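Side-chain contacts in alpha-amylase (Eisenia fetida, PDB 6M4K), which probably hydrolyses internal alpha-1,4-glucosidic linkages in starch-like polysaccharides, with calcium and chloride as cofactors: residues Val181-Glu184 / Phe185-Leu189; Met87-Thr90 / Cys91-Gly95; Thr146-Gly149 / Glu150-Tyr154; Ile299-His302 / Asp303-Arg306; Asn393-Arg396 / Phe397-Ala401. All blocks are in the same frame, centred on the assembly; numbering follows the deposited sequence. Where two conformers were deposited one is given.

Interaction 1: residues Val181-Glu184 / Phe185-Leu189; sequences VEAE and FANRL
V181-E184 runs straight on into F185-L189 as one regular helix, with i to i+4 backbone bonds from F185 N back to V181 O (3.1 Å) and onward to the pair R188 N and E184 O (2.9 Å). One turn apart on the outer side, E184 and R188 form a two-pronged salt bridge. R188 grips the carboxylate side-on: NH2 reaches OE1 of E184 at 2.9 Å and NE reaches OE2 of E184 at 2.9 Å, both on the syn side of the acid. The two flat groups are only 10° from coplanar, so the pair of hydrogen bonds limits the rotation of each. To get there, E184 leaves the helix with CG anti to its backbone N and then folds at chi2 (-77°), carrying the acid forward along the axis. R188 bends at chi3, which sits at a nearly eclipsed 20°; a crystal neighbour touches this arginine, so the lattice may contribute to that strain. N187 packs its CB 3.2 Å from A183 O, while its amide bonds to N218 N and R216 O. R188 NH1 is also held by the carbonyl of Y72, whose ring meets that of F185. The side chain of E182 touches Y72 and L171 and comes within about 9 Å of the calcium ion. The whole helix, 176-192, lies outside the barrel and leads into its strand 196-199.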
loop_
_atom_site.group_PDB
_atom_site.type_symbol
_atom_site.label_atom_id
_atom_site.label_comp_id
_atom_site.label_asym_id
_atom_site.label_seq_id
_atom_site.Cartn_x
_atom_site.Cartn_y
_atom_site.Cartn_z
ATOM N N VAL A 181 -23.713 0.015 -12.703
ATOM C CA VAL A 181 -22.767 -0.927 -13.297
ATOM C C VAL A 181 -21.561 -1.129 -12.388
ATOM O O VAL A 181 -21.106 -2.263 -12.172
ATOM C CB VAL A 181 -22.350 -0.430 -14.691
ATOM C CG1 VAL A 181 -21.082 -1.116 -15.142
ATOM C CG2 VAL A 181 -23.481 -0.672 -15.691
ATOM N N GLU A 182 -21.021 -0.038 -11.852
ATOM C CA GLU A 182 -19.833 -0.156 -11.015
ATOM C C GLU A 182 -20.158 -0.833 -9.691
ATOM O O GLU A 182 -19.371 -1.651 -9.196
ATOM C CB GLU A 182 -19.177 1.213 -10.847
ATOM C CG GLU A 182 -18.618 1.706 -12.185
ATOM C CD GLU A 182 -17.762 2.937 -12.090
ATOM O OE1 GLU A 182 -18.052 3.795 -11.242
ATOM O OE2 GLU A 182 -16.798 3.040 -12.893
ATOM N N ALA A 183 -21.335 -0.548 -9.122
ATOM C CA ALA A 183 -21.738 -1.250 -7.907
ATOM C C ALA A 183 -21.986 -2.729 -8.159
ATOM O O ALA A 183 -21.710 -3.553 -7.284
ATOM C CB ALA A 183 -22.978 -0.596 -7.303
ATOM N N GLU A 184 -22.507 -3.093 -9.337
ATOM C CA GLU A 184 -22.696 -4.508 -9.638
ATOM C C GLU A 184 -21.363 -5.238 -9.640
ATOM O O GLU A 184 -21.259 -6.356 -9.126
ATOM C CB GLU A 184 -23.385 -4.685 -10.995
ATOM C CG GLU A 184 -23.744 -6.150 -11.349
ATOM C CD GLU A 184 -22.559 -6.999 -11.816
ATOM O OE1 GLU A 184 -21.640 -6.449 -12.464
ATOM O OE2 GLU A 184 -22.542 -8.222 -11.539
ATOM N N PHE A 185 -20.343 -4.622 -10.244
ATOM C CA PHE A 185 -18.991 -5.177 -10.249
ATOM C C PHE A 185 -18.484 -5.379 -8.824
ATOM O O PHE A 185 -18.084 -6.485 -8.441
ATOM C CB PHE A 185 -18.101 -4.202 -11.024
ATOM C CG PHE A 185 -16.616 -4.435 -10.870
ATOM C CD1 PHE A 185 -16.047 -5.669 -11.143
ATOM C CD2 PHE A 185 -15.791 -3.397 -10.487
ATOM C CE1 PHE A 185 -14.666 -5.856 -11.018
ATOM C CE2 PHE A 185 -14.424 -3.574 -10.362
ATOM C CZ PHE A 185 -13.863 -4.803 -10.630
ATOM N N ALA A 186 -18.534 -4.323 -8.013
ATOM C CA ALA A 186 -18.062 -4.436 -6.638
ATOM C C ALA A 186 -18.865 -5.470 -5.855
ATOM O O ALA A 186 -18.294 -6.264 -5.100
ATOM C CB ALA A 186 -18.119 -3.072 -5.960
ATOM N N ASN A 187 -20.192 -5.493 -6.037
ATOM C CA ASN A 187 -21.021 -6.435 -5.290
ATOM C C ASN A 187 -20.770 -7.880 -5.689
ATOM O O ASN A 187 -20.892 -8.784 -4.854
ATOM C CB ASN A 187 -22.501 -6.090 -5.461
ATOM C CG ASN A 187 -22.933 -4.980 -4.543
ATOM O OD1 ASN A 187 -22.346 -4.808 -3.477
ATOM N ND2 ASN A 187 -23.957 -4.218 -4.941
ATOM N N ARG A 188 -20.470 -8.128 -6.964
ATOM C CA ARG A 188 -20.143 -9.483 -7.383
ATOM C C ARG A 188 -18.904 -9.971 -6.652
ATOM O O ARG A 188 -18.870 -11.094 -6.134
ATOM C CB ARG A 188 -19.951 -9.508 -8.906
ATOM C CG ARG A 188 -19.627 -10.870 -9.505
ATOM C CD ARG A 188 -19.906 -10.928 -11.027
ATOM N NE ARG A 188 -19.955 -9.605 -11.635
ATOM C CZ ARG A 188 -18.995 -9.099 -12.404
ATOM N NH1 ARG A 188 -17.917 -9.822 -12.679
ATOM N NH2 ARG A 188 -19.110 -7.872 -12.894
ATOM N N LEU A 189 -17.902 -9.097 -6.533
ATOM C CA LEU A 189 -16.673 -9.480 -5.853
ATOM C C LEU A 189 -16.896 -9.645 -4.354
ATOM O O LEU A 189 -16.387 -10.604 -3.753
ATOM C CB LEU A 189 -15.563 -8.480 -6.170
ATOM C CG LEU A 189 -14.793 -8.737 -7.475
ATOM C CD1 LEU A 189 -15.697 -8.907 -8.700
ATOM C CD2 LEU A 189 -13.791 -7.627 -7.706
#

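Interaction 2: residues Met87-Thr90 / Cys91-Gly95; sequences MVTT and CNNLG
V88 and N92 lie side by side, one helical turn apart and pointing the same way, with CG1 of V88 3.7 Å from ND2 of N92. T89 and N93 repeat the arrangement on the next position round, CG2 of T89 being 3.8 Å from ND2 of N93. In both pairs the methyl stands anti to the backbone N (chi1 of V88 173°), which tips it forward along the axis to the amide. The polar ends bond to other parts of the chain: N92 ND2 donates to G193 O, and N93 OD1 accepts from W224 NE1. With an alanine at N92, G193 O would probably lose this donor and a gap would open beside the V88 methyl. On another side of the helix M87 CG packs against C91 SG at 4.1 Å, and that sulfur is tied to C34 by a disulfide. T90 sets its CG2 4.2 Å from CD1 of L94, while its OG1 bonds to E31. Beyond L94 the helix finishes in a Schellman motif, with G95 at positive phi and its N bonded to N92 O at 3.0 Å; this turn leads into strand 97-102 and completes the beta-alpha-beta crossover from strand 44-47 in the TIM barrel.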
loop_
_atom_site.group_PDB
_atom_site.type_symbol
_atom_site.label_atom_id
_atom_site.label_comp_id
_atom_site.label_asym_id
_atom_site.label_seq_id
_atom_site.Cartn_x
_atom_site.Cartn_y
_atom_site.Cartn_z
ATOM N N MET A 87 -8.388 -18.287 -4.975
ATOM C CA MET A 87 -7.537 -17.468 -4.117
ATOM C C MET A 87 -8.327 -16.874 -2.958
ATOM O O MET A 87 -7.914 -16.972 -1.800
ATOM C CB MET A 87 -6.891 -16.363 -4.958
ATOM C CG MET A 87 -6.092 -15.350 -4.167
ATOM S SD MET A 87 -5.679 -13.899 -5.146
ATOM C CE MET A 87 -7.305 -13.168 -5.381
ATOM N N VAL A 88 -9.457 -16.232 -3.261
ATOM C CA VAL A 88 -10.257 -15.596 -2.213
ATOM C C VAL A 88 -10.713 -16.624 -1.181
ATOM O O VAL A 88 -10.619 -16.401 0.031
ATOM C CB VAL A 88 -11.442 -14.828 -2.827
ATOM C CG1 VAL A 88 -12.375 -14.322 -1.731
ATOM C CG2 VAL A 88 -10.957 -13.657 -3.675
ATOM N N THR A 89 -11.217 -17.763 -1.653
ATOM C CA THR A 89 -11.706 -18.795 -0.737
ATOM C C THR A 89 -10.588 -19.311 0.169
ATOM O O THR A 89 -10.745 -19.384 1.391
ATOM C CB THR A 89 -12.336 -19.934 -1.538
ATOM O OG1 THR A 89 -13.464 -19.433 -2.265
ATOM C CG2 THR A 89 -12.780 -21.053 -0.606
ATOM N N THR A 90 -9.436 -19.656 -0.415
ATOM C CA THR A 90 -8.331 -20.212 0.360
ATOM C C THR A 90 -7.797 -19.190 1.351
ATOM O O THR A 90 -7.535 -19.502 2.521
ATOM C CB THR A 90 -7.215 -20.626 -0.602
ATOM O OG1 THR A 90 -7.673 -21.689 -1.442
ATOM C CG2 THR A 90 -5.974 -21.070 0.168
ATOM N N CYS A 91 -7.609 -17.957 0.885
ATOM C CA CYS A 91 -7.058 -16.917 1.740
ATOM C C CYS A 91 -8.014 -16.605 2.885
ATOM O O CYS A 91 -7.615 -16.561 4.052
ATOM C CB CYS A 91 -6.737 -15.673 0.903
ATOM S SG CYS A 91 -5.320 -15.900 -0.197
ATOM N N ASN A 92 -9.304 -16.427 2.559
ATOM C CA ASN A 92 -10.302 -16.187 3.598
ATOM C C ASN A 92 -10.325 -17.308 4.626
ATOM O O ASN A 92 -10.432 -17.043 5.829
ATOM C CB ASN A 92 -11.690 -16.015 2.986
ATOM C CG ASN A 92 -11.875 -14.677 2.315
ATOM O OD1 ASN A 92 -10.933 -13.888 2.202
ATOM N ND2 ASN A 92 -13.102 -14.403 1.868
ATOM N N ASN A 93 -10.235 -18.564 4.175
ATOM C CA ASN A 93 -10.225 -19.681 5.119
ATOM C C ASN A 93 -9.017 -19.642 6.037
ATOM O O ASN A 93 -9.075 -20.169 7.153
ATOM C CB ASN A 93 -10.293 -21.020 4.384
ATOM C CG ASN A 93 -11.667 -21.307 3.816
ATOM O OD1 ASN A 93 -12.653 -20.713 4.245
ATOM N ND2 ASN A 93 -11.737 -22.217 2.853
ATOM N N LEU A 94 -7.912 -19.047 5.586
ATOM C CA LEU A 94 -6.723 -18.870 6.414
ATOM C C LEU A 94 -6.742 -17.590 7.232
ATOM O O LEU A 94 -5.791 -17.338 7.979
ATOM C CB LEU A 94 -5.468 -18.876 5.539
ATOM C CG LEU A 94 -5.084 -20.250 5.007
ATOM C CD1 LEU A 94 -4.116 -20.104 3.848
ATOM C CD2 LEU A 94 -4.454 -21.061 6.122
ATOM N N GLY A 95 -7.780 -16.769 7.100
ATOM C CA GLY A 95 -7.834 -15.523 7.829
ATOM C C GLY A 95 -6.939 -14.434 7.278
ATOM O O GLY A 95 -6.471 -13.577 8.044
#

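Interaction 3: residues Thr146-Gly149 / Glu150-Tyr154; sequences TSDG and EIHDY
D148 meets the imidazole of H152 at its edge, with the carboxylate and the ring turned only 20° from coplanar. The main bond runs from NE2 of H152 to OD1 of D148 at 2.7 Å, on the syn side of the acid and close to the ring plane; a second, weak one goes from NE2 of H152 to OD2 of D148. Farther along the same ring edge T146 brings its CB to 4.2 Å from CD2 of H152. The other aromatic, Y154, has CG2 of I151 over one face, toward the rim. D148 OD1 has a second donor: E150 N comes from well above the carboxylate plane, 3.0 Å from that oxygen. T146 completes the turn, its hydroxyl OG1 donating to E150 O at 2.8 Å, in the carbonyl plane and on a lone pair; OG1 sits between the backbone N and the carbonyl carbon (chi1 60°), pointed across the bend. G149, which closes the turn, takes positive phi. I151 faces inward against H204, a calcium ligand, so the turn backs onto the metal site from the loop between strand 120-122 and helix 157-162. Since NE2 is the donor, that nitrogen carries the proton. D148 OD2 also lies 4.3 Å from OE1 of E150, and two acids so near would be expected to favour a positively charged H152.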
loop_
_atom_site.group_PDB
_atom_site.type_symbol
_atom_site.label_atom_id
_atom_site.label_comp_id
_atom_site.label_asym_id
_atom_site.label_seq_id
_atom_site.Cartn_x
_atom_site.Cartn_y
_atom_site.Cartn_z
ATOM N N THR A 146 -10.903 21.972 -21.620
ATOM C CA THR A 146 -9.498 22.083 -21.987
ATOM C C THR A 146 -9.301 21.724 -23.456
ATOM O O THR A 146 -10.070 20.959 -24.042
ATOM C CB THR A 146 -8.625 21.195 -21.103
ATOM O OG1 THR A 146 -9.022 19.828 -21.251
ATOM C CG2 THR A 146 -8.756 21.604 -19.646
ATOM N N SER A 147 -8.246 22.285 -24.050
ATOM C CA SER A 147 -8.063 22.168 -25.493
ATOM C C SER A 147 -7.821 20.728 -25.924
ATOM O O SER A 147 -8.256 20.326 -27.009
ATOM C CB SER A 147 -6.919 23.071 -25.959
ATOM O OG SER A 147 -5.667 22.572 -25.523
ATOM N N ASP A 148 -7.134 19.939 -25.102
ATOM C CA ASP A 148 -6.887 18.540 -25.417
ATOM C C ASP A 148 -7.795 17.584 -24.654
ATOM O O ASP A 148 -7.645 16.367 -24.799
ATOM C CB ASP A 148 -5.420 18.181 -25.166
ATOM C CG ASP A 148 -4.979 18.468 -23.744
ATOM O OD1 ASP A 148 -5.825 18.856 -22.908
ATOM O OD2 ASP A 148 -3.774 18.292 -23.463
ATOM N N GLY A 149 -8.722 18.095 -23.847
ATOM C CA GLY A 149 -9.583 17.247 -23.047
ATOM C C GLY A 149 -8.934 16.660 -21.813
ATOM O O GLY A 149 -9.578 15.865 -21.114
ATOM N N GLU A 150 -7.691 17.020 -21.519
ATOM C CA GLU A 150 -6.987 16.455 -20.380
ATOM C C GLU A 150 -6.916 17.456 -19.234
ATOM O O GLU A 150 -7.297 18.621 -19.357
ATOM C CB GLU A 150 -5.596 15.973 -20.800
ATOM C CG GLU A 150 -5.672 14.951 -21.935
ATOM C CD GLU A 150 -4.349 14.281 -22.249
ATOM O OE1 GLU A 150 -3.372 14.479 -21.496
ATOM O OE2 GLU A 150 -4.292 13.549 -23.262
ATOM N N ILE A 151 -6.445 16.969 -18.094
ATOM C CA ILE A 151 -6.341 17.774 -16.887
ATOM C C ILE A 151 -5.026 18.533 -16.933
ATOM O O ILE A 151 -3.977 17.953 -17.238
ATOM C CB ILE A 151 -6.403 16.883 -15.636
ATOM C CG1 ILE A 151 -7.683 16.045 -15.626
ATOM C CG2 ILE A 151 -6.283 17.730 -14.378
ATOM C CD1 ILE A 151 -7.645 14.908 -14.617
ATOM N N HIS A 152 -5.079 19.820 -16.623
ATOM C CA HIS A 152 -3.869 20.625 -16.508
ATOM C C HIS A 152 -3.836 21.482 -15.249
ATOM O O HIS A 152 -2.768 21.633 -14.648
ATOM C CB HIS A 152 -3.682 21.498 -17.763
ATOM C CG HIS A 152 -3.692 20.721 -19.041
ATOM N ND1 HIS A 152 -2.633 19.934 -19.442
ATOM C CD2 HIS A 152 -4.638 20.595 -20.002
ATOM C CE1 HIS A 152 -2.923 19.365 -20.599
ATOM N NE2 HIS A 152 -4.134 19.751 -20.961
ATOM N N ASP A 153 -4.975 22.029 -14.822
ATOM C CA ASP A 153 -5.042 22.974 -13.708
ATOM C C ASP A 153 -5.569 22.242 -12.476
ATOM O O ASP A 153 -6.778 22.063 -12.317
ATOM C CB ASP A 153 -5.952 24.142 -14.078
ATOM C CG ASP A 153 -6.025 25.209 -12.995
ATOM O OD1 ASP A 153 -5.431 25.035 -11.905
ATOM O OD2 ASP A 153 -6.703 26.230 -13.237
ATOM N N TYR A 154 -4.659 21.872 -11.573
ATOM C CA TYR A 154 -5.052 21.193 -10.343
ATOM C C TYR A 154 -5.618 22.132 -9.277
ATOM O O TYR A 154 -5.933 21.673 -8.175
ATOM C CB TYR A 154 -3.911 20.304 -9.815
ATOM C CG TYR A 154 -3.808 19.003 -10.590
ATOM C CD1 TYR A 154 -3.150 18.946 -11.813
ATOM C CD2 TYR A 154 -4.406 17.842 -10.117
ATOM C CE1 TYR A 154 -3.073 17.764 -12.538
ATOM C CE2 TYR A 154 -4.333 16.653 -10.831
ATOM C CZ TYR A 154 -3.667 16.618 -12.039
ATOM O OH TYR A 154 -3.602 15.438 -12.755
#

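Interaction 4: residues Ile299-His302 / Asp303-Arg306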
loop_
_atom_site.group_PDB
_atom_site.type_symbol
_atom_site.label_atom_id
_atom_site.label_comp_id
_atom_site.label_asym_id
_atom_site.label_seq_id
_atom_site.Cartn_x
_atom_site.Cartn_y
_atom_site.Cartn_z
ATOM N N ILE A 299 5.277 3.371 2.982
ATOM C CA ILE A 299 6.511 4.058 2.605
ATOM C C ILE A 299 6.531 4.372 1.114
ATOM O O ILE A 299 6.889 5.490 0.709
ATOM C CB ILE A 299 7.739 3.246 3.055
ATOM C CG1 ILE A 299 7.715 3.072 4.580
ATOM C CG2 ILE A 299 9.046 3.912 2.582
ATOM C CD1 ILE A 299 7.590 4.373 5.382
ATOM N N ASP A 300 6.156 3.398 0.282
ATOM C CA ASP A 300 6.091 3.589 -1.161
ATOM C C ASP A 300 4.920 2.789 -1.707
ATOM O O ASP A 300 4.386 1.900 -1.037
ATOM C CB ASP A 300 7.421 3.240 -1.890
ATOM C CG ASP A 300 7.775 1.759 -1.847
ATOM O OD1 ASP A 300 7.401 1.045 -0.892
ATOM O OD2 ASP A 300 8.489 1.300 -2.780
ATOM N N ASN A 301 4.510 3.121 -2.930
ATOM C CA ASN A 301 3.527 2.342 -3.673
ATOM C C ASN A 301 4.063 2.085 -5.083
ATOM O O ASN A 301 5.191 2.471 -5.431
ATOM C CB ASN A 301 2.127 2.984 -3.646
ATOM C CG ASN A 301 1.987 4.164 -4.593
ATOM O OD1 ASN A 301 2.974 4.664 -5.144
ATOM N ND2 ASN A 301 0.747 4.617 -4.793
ATOM N N HIS A 302 3.238 1.446 -5.912
ATOM C CA HIS A 302 3.710 1.018 -7.224
ATOM C C HIS A 302 3.984 2.205 -8.137
ATOM O O HIS A 302 4.844 2.122 -9.024
ATOM C CB HIS A 302 2.699 0.045 -7.840
ATOM C CG HIS A 302 1.368 0.659 -8.140
ATOM N ND1 HIS A 302 0.368 0.789 -7.198
ATOM C CD2 HIS A 302 0.874 1.177 -9.290
ATOM C CE1 HIS A 302 -0.681 1.369 -7.755
ATOM N NE2 HIS A 302 -0.398 1.620 -9.019
ATOM N N ASP A 303 3.275 3.314 -7.933
ATOM C CA ASP A 303 3.450 4.505 -8.758
ATOM C C ASP A 303 4.683 5.283 -8.349
ATOM O O ASP A 303 5.519 5.628 -9.197
ATOM C CB ASP A 303 2.272 5.464 -8.587
ATOM C CG ASP A 303 1.039 5.030 -9.313
ATOM O OD1 ASP A 303 1.150 4.497 -10.440
ATOM O OD2 ASP A 303 -0.058 5.263 -8.757
ATOM N N ASN A 304 4.803 5.606 -7.065
ATOM C CA ASN A 304 5.885 6.482 -6.659
ATOM C C ASN A 304 7.224 5.778 -6.522
ATOM O O ASN A 304 8.252 6.456 -6.540
ATOM C CB ASN A 304 5.498 7.378 -5.469
ATOM C CG ASN A 304 5.309 6.617 -4.164
ATOM O OD1 ASN A 304 5.791 5.495 -3.996
ATOM N ND2 ASN A 304 4.657 7.270 -3.197
ATOM N N GLN A 305 7.258 4.442 -6.459
ATOM C CA GLN A 305 8.559 3.782 -6.580
ATOM C C GLN A 305 9.118 3.879 -7.997
ATOM O O GLN A 305 10.294 3.557 -8.208
ATOM C CB GLN A 305 8.533 2.320 -6.092
ATOM C CG GLN A 305 7.779 1.357 -7.000
ATOM C CD GLN A 305 7.842 -0.117 -6.588
ATOM O OE1 GLN A 305 7.511 -0.987 -7.402
ATOM N NE2 GLN A 305 8.269 -0.409 -5.355
ATOM N N ARG A 306 8.301 4.302 -8.959
ATOM C CA ARG A 306 8.710 4.562 -10.333
ATOM C C ARG A 306 8.924 6.043 -10.592
ATOM O O ARG A 306 9.017 6.452 -11.758
ATOM C CB ARG A 306 7.684 3.992 -11.317
ATOM C CG ARG A 306 7.753 2.480 -11.375
ATOM C CD ARG A 306 6.530 1.764 -11.984
ATOM N NE ARG A 306 6.911 0.367 -12.082
ATOM C CZ ARG A 306 6.947 -0.473 -11.055
ATOM N NH1 ARG A 306 6.470 -0.106 -9.866
ATOM N NH2 ARG A 306 7.421 -1.696 -11.216
HETATM O O HOH W 1 4.685 6.981 -0.189
HETATM O O HOH W 2 0.137 6.946 -6.530
HETATM O O HOH W 3 -1.302 3.401 -11.271
#
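N301 and N304 trade hydrogen bonds between side chain and backbone: N304 N gives an almost straight bond to OD1 of N301 (2.8 Å, 178°), and N301 N returns one to OD1 of N304 (2.9 Å), coming from above that amide's plane. This is the loop that follows the seventh strand, 295-297, of the TIM barrel, and its sequence IDNHD matches the conserved region of family 13 amylases that contributes to the active-site cleft. The doubled exchange draws the chain into a short 3-10 turn, where Q305 N adds a bond to N301 O (3.0 Å). N301 OD1 also accepts weakly from D303 N, so one oxygen gathers two consecutive amides. Its chi1 of 77° sets the amide back over its own backbone, where OD1 can meet N304 N head-on and D303 N only at a slant. On the next layer, Q305 reaches with an extended chain to D300, NE2 meeting OD2 at 3.1 Å from above the carboxylate plane; D300 OD1 is held by Y325 and Q305 NE2 also bonds to S345. R306 sends NH1 to H302 O (2.9 Å), in the carbonyl plane and on a lone pair, and the same NH1 bonds to OE1 of Q305. Its guanidinium makes cation-pi contacts with W348 and W63. The H302 ring lies with D303 N over one face and meets the rings of Y67 and F23 at shallow angles. At the far end, a water donates to I299 O at 2.8 Å and accepts from N304 ND2 at 3.0 Å.

Interaction 5: residues Asn393-Arg396 / Phe397-Ala401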
loop_
_atom_site.group_PDB
_atom_site.type_symbol
_atom_site.label_atom_id
_atom_site.label_comp_id
_atom_site.label_asym_id
_atom_site.label_seq_id
_atom_site.Cartn_x
_atom_site.Cartn_y
_atom_site.Cartn_z
ATOM N N ASN A 393 9.658 -9.302 11.108
ATOM C CA ASN A 393 9.862 -9.234 12.551
ATOM C C ASN A 393 9.374 -7.912 13.127
ATOM O O ASN A 393 8.978 -7.857 14.295
ATOM C CB ASN A 393 11.321 -9.510 12.911
ATOM C CG ASN A 393 11.586 -10.987 13.119
ATOM O OD1 ASN A 393 10.684 -11.813 12.965
ATOM N ND2 ASN A 393 12.820 -11.328 13.483
ATOM N N MET A 394 9.377 -6.842 12.328
ATOM C CA MET A 394 8.761 -5.605 12.779
ATOM C C MET A 394 7.242 -5.647 12.671
ATOM O O MET A 394 6.569 -4.922 13.412
ATOM C CB MET A 394 9.343 -4.386 12.060
ATOM C CG MET A 394 10.746 -4.006 12.546
ATOM S SD MET A 394 10.867 -3.759 14.329
ATOM C CE MET A 394 9.644 -2.470 14.589
ATOM N N VAL A 395 6.689 -6.484 11.792
ATOM C CA VAL A 395 5.252 -6.743 11.841
ATOM C C VAL A 395 4.891 -7.461 13.132
ATOM O O VAL A 395 3.909 -7.109 13.797
ATOM C CB VAL A 395 4.810 -7.512 10.588
ATOM C CG1 VAL A 395 3.391 -8.086 10.735
ATOM C CG2 VAL A 395 4.929 -6.610 9.357
ATOM N N ARG A 396 5.694 -8.452 13.527
ATOM C CA ARG A 396 5.485 -9.093 14.821
ATOM C C ARG A 396 5.607 -8.090 15.964
ATOM O O ARG A 396 4.775 -8.091 16.877
ATOM C CB ARG A 396 6.432 -10.288 14.990
ATOM C CG ARG A 396 6.218 -11.045 16.302
ATOM C CD ARG A 396 6.943 -12.375 16.309
ATOM N NE ARG A 396 8.386 -12.166 16.228
ATOM C CZ ARG A 396 9.293 -13.135 16.272
ATOM N NH1 ARG A 396 8.913 -14.400 16.391
ATOM N NH2 ARG A 396 10.585 -12.828 16.202
ATOM N N PHE A 397 6.622 -7.213 15.924
ATOM C CA PHE A 397 6.746 -6.149 16.920
ATOM C C PHE A 397 5.471 -5.320 16.966
ATOM O O PHE A 397 4.908 -5.079 18.036
ATOM C CB PHE A 397 7.949 -5.265 16.553
ATOM C CG PHE A 397 8.234 -4.125 17.519
ATOM C CD1 PHE A 397 7.440 -2.986 17.539
ATOM C CD2 PHE A 397 9.357 -4.163 18.344
ATOM C CE1 PHE A 397 7.723 -1.941 18.392
ATOM C CE2 PHE A 397 9.655 -3.118 19.201
ATOM C CZ PHE A 397 8.838 -2.006 19.237
ATOM N N HIS A 398 5.014 -4.871 15.799
ATOM C CA HIS A 398 3.781 -4.095 15.687
ATOM C C HIS A 398 2.608 -4.828 16.319
ATOM O O HIS A 398 1.819 -4.229 17.057
ATOM C CB HIS A 398 3.529 -3.882 14.194
ATOM C CG HIS A 398 2.223 -3.228 13.854
ATOM N ND1 HIS A 398 2.108 -1.876 13.611
ATOM C CD2 HIS A 398 0.993 -3.754 13.644
ATOM C CE1 HIS A 398 0.858 -1.595 13.277
ATOM N NE2 HIS A 398 0.156 -2.715 13.316
ATOM N N ASN A 399 2.483 -6.129 16.050
ATOM C CA ASN A 399 1.378 -6.899 16.613
ATOM C C ASN A 399 1.500 -7.004 18.128
ATOM O O ASN A 399 0.506 -6.848 18.849
ATOM C CB ASN A 399 1.337 -8.300 15.986
ATOM C CG ASN A 399 0.992 -8.284 14.502
ATOM O OD1 ASN A 399 0.335 -7.370 14.009
ATOM N ND2 ASN A 399 1.433 -9.311 13.792
ATOM N N VAL A 400 2.714 -7.253 18.633
ATOM C CA VAL A 400 2.927 -7.368 20.076
ATOM C C VAL A 400 2.630 -6.041 20.768
ATOM O O VAL A 400 2.105 -6.010 21.889
ATOM C CB VAL A 400 4.356 -7.875 20.359
ATOM C CG1 VAL A 400 4.727 -7.702 21.837
ATOM C CG2 VAL A 400 4.493 -9.331 19.930
ATOM N N ALA A 401 2.963 -4.932 20.119
ATOM C CA ALA A 401 2.851 -3.597 20.687
ATOM C C ALA A 401 1.448 -3.014 20.597
ATOM O O ALA A 401 1.203 -1.953 21.182
ATOM C CB ALA A 401 3.809 -2.665 19.948
#
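M394 curls back on itself and lays its terminal methyl over the ring of F397, three residues on, rather than stretching away from the helix. CE stands 4.0 Å from the centroid of the F397 ring, 27° off the normal, a CH-pi contact displaced toward the rim where CG of F397 is 3.6 Å from CE. The sulfur rides more obliquely, SD lying 4.7 Å from that same centroid, so the pair is also a Met-aromatic contact. Two bends give this shape, at chi2 (-54°) and chi3 (-58°), while F397 CG stands anti to its backbone N and swings the ring alongside. Cutting M394 back to alanine would probably leave the face of F397 without its methyl and sulfur cover and open a gap next to A334 and A494. Both residues sit on helix 389-401, the last helix of the TIM barrel, wedged between helix 322-334 and strand 492-496 of the C-terminal beta domain. Regular i to i+4 bonds hold the turn, as from H398 N to M394 O at 2.8 Å. On another face V395 and N399 run side by side, CG1 of V395 being 3.8 Å from ND2 of N399, whose amide nitrogen donates to N41 O. The polar ends tie the helix outward: H398 NE2 bonds to D17 and its ND1 to L333 O, whereas R396 NH2 reaches D456 O and N393 ND2 reaches V452 O. V400 sets CG2 3.3 Å from R396 O, its side chain touching H496.

From the N terminus the order is interaction 2, 3, 1, 4 and 5. Each is local, so none closes a long loop, and they follow in series without nesting or crossing. Interaction 2 ends the helix before barrel strand 97-102. The excursion after that strand holds interaction 3, near the calcium site, and the chain returns to the barrel through the helix of interaction 1, which comes within about 6 Å (nearest atoms) of interaction 2. Interaction 4 lies beyond strand 295-297, nearest the middle of the molecule. Interaction 5, about 46 Å from interaction 3 between centres, joins the barrel to the C-terminal beta domain.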